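Local coordinates for protein enoyl-CoA hydratase carB homologue (Streptomyces cattleya, PDB 5O34) that is a crotonase-family enoyl-CoA hydratase homologue that probably acts as a lyase in the biosynthesis of the antibiotic thienamycin, at residues 171-177 with 202-208. Numbering follows the deposited sequence.
Sequences RLVMPEF and MLLTCDE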
ATOM      1  N   ARG A 171      13.077  -9.349 -15.659  1.00 57.54           N
ATOM      2  CA  ARG A 171      13.592  -9.719 -14.344  1.00 56.41           C
ATOM      3  C   ARG A 171      13.885  -8.426 -13.573  1.00 56.97           C
ATOM      4  O   ARG A 171      14.582  -7.548 -14.075  1.00 55.96           O
ATOM      5  CB  ARG A 171      14.795 -10.678 -14.459  1.00 57.16           C
ATOM      6  CG  ARG A 171      14.362 -12.061 -14.959  1.00 70.01           C
ATOM      7  CD  ARG A 171      15.479 -13.080 -15.095  1.00 84.47           C
ATOM      8  NE  ARG A 171      15.902 -13.611 -13.797  1.00 97.32           N
ATOM      9  CZ  ARG A 171      15.308 -14.614 -13.149  1.00112.15           C
ATOM     10  NH1 ARG A 171      14.238 -15.210 -13.665  1.00100.44           N
ATOM     11  NH2 ARG A 171      15.773 -15.019 -11.975  1.00 97.17           N
ATOM     12  N   LEU A 172      13.251  -8.264 -12.400  1.00 51.82           N
ATOM     13  CA  LEU A 172      13.337  -7.040 -11.586  1.00 50.07           C
ATOM     14  C   LEU A 172      14.231  -7.241 -10.352  1.00 53.48           C
ATOM     15  O   LEU A 172      14.087  -8.252  -9.666  1.00 53.63           O
ATOM     16  CB  LEU A 172      11.905  -6.615 -11.195  1.00 49.41           C
ATOM     17  CG  LEU A 172      11.064  -5.795 -12.215  1.00 53.53           C
ATOM     18  CD1 LEU A 172      11.018  -6.398 -13.613  1.00 53.51           C
ATOM     19  CD2 LEU A 172       9.657  -5.657 -11.752  1.00 54.34           C
ATOM     20  N   VAL A 173      15.194  -6.317 -10.103  1.00 48.36           N
ATOM     21  CA  VAL A 173      16.145  -6.425  -9.001  1.00 47.40           C
ATOM     22  C   VAL A 173      16.422  -5.052  -8.406  1.00 53.31           C
ATOM     23  O   VAL A 173      16.536  -4.049  -9.109  1.00 53.00           O
ATOM     24  CB  VAL A 173      17.502  -7.112  -9.414  1.00 50.46           C
ATOM     25  CG1 VAL A 173      18.092  -7.953  -8.282  1.00 49.67           C
ATOM     26  CG2 VAL A 173      17.376  -7.943 -10.694  1.00 50.27           C
ATOM     27  N   MET A 174      16.602  -5.057  -7.071  1.00 52.40           N
ATOM     28  CA  MET A 174      17.029  -3.911  -6.286  1.00 53.32           C
ATOM     29  C   MET A 174      18.251  -4.419  -5.483  1.00 57.08           C
ATOM     30  O   MET A 174      18.108  -4.650  -4.291  1.00 55.82           O
ATOM     31  CB  MET A 174      15.924  -3.387  -5.338  1.00 56.27           C
ATOM     32  CG  MET A 174      15.090  -2.286  -5.930  1.00 60.67           C
ATOM     33  SD  MET A 174      15.974  -0.857  -6.519  1.00 64.49           S
ATOM     34  CE  MET A 174      14.707  -0.046  -6.949  1.00 61.36           C
ATOM     35  N   PRO A 175      19.411  -4.728  -6.146  1.00 55.11           N
ATOM     36  CA  PRO A 175      20.591  -5.232  -5.405  1.00 55.08           C
ATOM     37  C   PRO A 175      21.507  -4.206  -4.685  1.00 57.59           C
ATOM     38  O   PRO A 175      22.590  -4.595  -4.242  1.00 58.80           O
ATOM     39  CB  PRO A 175      21.366  -5.981  -6.495  1.00 56.95           C
ATOM     40  CG  PRO A 175      21.125  -5.182  -7.714  1.00 61.22           C
ATOM     41  CD  PRO A 175      19.747  -4.526  -7.579  1.00 57.28           C
ATOM     42  N   GLU A 176      21.104  -2.922  -4.592  1.00 52.24           N
ATOM     43  CA  GLU A 176      21.855  -1.834  -3.938  1.00 51.91           C
ATOM     44  C   GLU A 176      22.682  -2.243  -2.705  1.00 56.99           C
ATOM     45  O   GLU A 176      23.862  -1.882  -2.626  1.00 58.28           O
ATOM     46  CB  GLU A 176      20.933  -0.660  -3.570  1.00 53.09           C
ATOM     47  CG  GLU A 176      20.748   0.344  -4.691  1.00 63.19           C
ATOM     48  CD  GLU A 176      19.706   0.015  -5.742  1.00 82.42           C
ATOM     49  OE1 GLU A 176      19.240  -1.147  -5.791  1.00 73.28           O
ATOM     50  OE2 GLU A 176      19.370   0.926  -6.533  1.00 79.36           O
ATOM     51  N   PHE A 177      22.082  -3.024  -1.779  1.00 52.96           N
ATOM     52  CA  PHE A 177      22.751  -3.512  -0.563  1.00 53.17           C
ATOM     53  C   PHE A 177      23.896  -4.484  -0.864  1.00 58.25           C
ATOM     54  O   PHE A 177      24.975  -4.342  -0.288  1.00 57.61           O
ATOM     55  CB  PHE A 177      21.754  -4.125   0.438  1.00 54.79           C
ATOM     56  CG  PHE A 177      20.828  -3.158   1.142  1.00 56.11           C
ATOM     57  CD1 PHE A 177      19.750  -3.620   1.882  1.00 59.18           C
ATOM     58  CD2 PHE A 177      21.044  -1.785   1.078  1.00 57.90           C
ATOM     59  CE1 PHE A 177      18.900  -2.731   2.538  1.00 60.10           C
ATOM     60  CE2 PHE A 177      20.196  -0.895   1.739  1.00 60.41           C
ATOM     61  CZ  PHE A 177      19.131  -1.373   2.465  1.00 58.86           C
ATOM     62  N   MET A 202      12.581  -7.400  -1.282  1.00 45.95           N
ATOM     63  CA  MET A 202      13.490  -7.039  -2.372  1.00 46.37           C
ATOM     64  C   MET A 202      14.810  -6.436  -1.911  1.00 50.74           C
ATOM     65  O   MET A 202      15.858  -6.887  -2.368  1.00 50.52           O
ATOM     66  CB  MET A 202      12.806  -6.122  -3.385  1.00 48.85           C
ATOM     67  CG  MET A 202      11.856  -6.843  -4.278  1.00 52.95           C
ATOM     68  SD  MET A 202      11.353  -5.824  -5.663  1.00 58.41           S
ATOM     69  CE  MET A 202      12.654  -6.239  -6.878  1.00 54.38           C
ATOM     70  N   LEU A 203      14.769  -5.432  -1.016  1.00 47.55           N
ATOM     71  CA  LEU A 203      15.976  -4.762  -0.506  1.00 47.58           C
ATOM     72  C   LEU A 203      16.874  -5.675   0.303  1.00 51.08           C
ATOM     73  O   LEU A 203      18.093  -5.622   0.141  1.00 51.92           O
ATOM     74  CB  LEU A 203      15.649  -3.511   0.356  1.00 47.81           C
ATOM     75  CG  LEU A 203      14.989  -2.248  -0.261  1.00 52.12           C
ATOM     76  CD1 LEU A 203      15.504  -0.989   0.417  1.00 51.66           C
ATOM     77  CD2 LEU A 203      15.194  -2.139  -1.766  1.00 54.50           C
ATOM     78  N   LEU A 204      16.281  -6.510   1.174  1.00 47.19           N
ATOM     79  CA  LEU A 204      17.027  -7.365   2.098  1.00 46.38           C
ATOM     80  C   LEU A 204      17.530  -8.681   1.521  1.00 51.53           C
ATOM     81  O   LEU A 204      18.545  -9.181   2.014  1.00 53.15           O
ATOM     82  CB  LEU A 204      16.220  -7.623   3.381  1.00 45.82           C
ATOM     83  CG  LEU A 204      15.820  -6.391   4.201  1.00 48.79           C
ATOM     84  CD1 LEU A 204      14.927  -6.789   5.356  1.00 48.79           C
ATOM     85  CD2 LEU A 204      17.029  -5.575   4.666  1.00 47.60           C
ATOM     86  N   THR A 205      16.852  -9.253   0.517  1.00 48.75           N
ATOM     87  CA  THR A 205      17.303 -10.521  -0.082  1.00 49.83           C
ATOM     88  C   THR A 205      18.151 -10.277  -1.346  1.00 57.09           C
ATOM     89  O   THR A 205      18.953 -11.141  -1.730  1.00 57.27           O
ATOM     90  CB  THR A 205      16.116 -11.439  -0.461  1.00 54.87           C
ATOM     91  OG1 THR A 205      15.381 -10.853  -1.538  1.00 54.88           O
ATOM     92  CG2 THR A 205      15.206 -11.785   0.721  1.00 53.40           C
ATOM     93  N   CYS A 206      17.899  -9.134  -2.029  1.00 54.87           N
ATOM     94  CA  CYS A 206      18.491  -8.728  -3.310  1.00 54.80           C
ATOM     95  C   CYS A 206      18.232  -9.757  -4.422  1.00 58.36           C
ATOM     96  O   CYS A 206      18.917  -9.758  -5.441  1.00 58.51           O
ATOM     97  CB  CYS A 206      19.967  -8.373  -3.173  1.00 55.51           C
ATOM     98  SG  CYS A 206      20.274  -6.976  -2.069  1.00 59.89           S
ATOM     99  N   ASP A 207      17.192 -10.590  -4.227  1.00 55.04           N
ATOM    100  CA  ASP A 207      16.726 -11.611  -5.158  1.00 55.05           C
ATOM    101  C   ASP A 207      16.056 -10.965  -6.351  1.00 59.43           C
ATOM    102  O   ASP A 207      15.568  -9.832  -6.270  1.00 59.03           O
ATOM    103  CB  ASP A 207      15.716 -12.553  -4.470  1.00 57.27           C
ATOM    104  CG  ASP A 207      16.299 -13.562  -3.488  1.00 70.78           C
ATOM    105  OD1 ASP A 207      17.545 -13.549  -3.273  1.00 71.17           O
ATOM    106  OD2 ASP A 207      15.513 -14.373  -2.935  1.00 77.65           O
ATOM    107  N   GLU A 208      16.018 -11.707  -7.457  1.00 56.42           N
ATOM    108  CA  GLU A 208      15.405 -11.275  -8.700  1.00 56.11           C
ATOM    109  C   GLU A 208      13.936 -11.632  -8.668  1.00 58.84           C
ATOM    110  O   GLU A 208      13.550 -12.652  -8.100  1.00 60.00           O
ATOM    111  CB  GLU A 208      16.102 -11.913  -9.912  1.00 57.70           C
ATOM    112  CG  GLU A 208      17.596 -11.603  -9.982  1.00 70.77           C
ATOM    113  CD  GLU A 208      18.379 -12.160 -11.166  1.00 93.37           C
ATOM    114  OE1 GLU A 208      17.823 -12.985 -11.927  1.00 87.75           O
ATOM    115  OE2 GLU A 208      19.564 -11.785 -11.320  1.00 84.77           O
TER
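Arg171 and Glu208 close one end of this contact with a salt bridge. The guanidinium comes side-on, NE and NH2 both gripping the single oxygen OE1 of Glu208; NE reaches it at 2.8 Å and NH2 at 2.9 Å. That oxygen lies in the guanidinium plane, yet the carboxylate is turned 65° against it, so this is not the flat two-oxygen pairing. The Arg171 chain bends at chi3 (76°), which brings NE round to the acid, while OE2 of Glu208 has a weak hydrogen bond to Tyr149 on the neighbouring strand.

Between the backbones, Glu208 CA directs a C-H at Leu172 O (3.4 Å); the next residue, Trp209, is backbone hydrogen-bonded with Leu172 in the small sheet of strands 149-151, 171-173 and 209-210.

The rest is mostly apolar. Val173 CG2 rests on the aliphatic stem of Glu208, at CG (3.7 Å), and the methyl CE of Met202 lies by Leu172, 4.4 Å from its CB. Met174 and Leu203 run side by side, CB against CD2 (3.9 Å), with Leu190 of helix 184-194 also packing on both. Cys206, the first residue past helix 196-205 and with positive phi, lays SG against Pro175 CA (3.8 Å). Beyond it, the Phe177 ring crosses Leu203, its CD1 coming obliquely to Leu203 O, 3.1 Å away, and takes Leu204 CD2 at its edge; Tyr243 of the second subunit packs on Phe177 and Cys206.

The chemistry thus grades from a partly exposed ion pair at the sheet end to a largely buried, mostly apolar seam that meets the second subunit, joining the helix terminus to the strand and the turn after it.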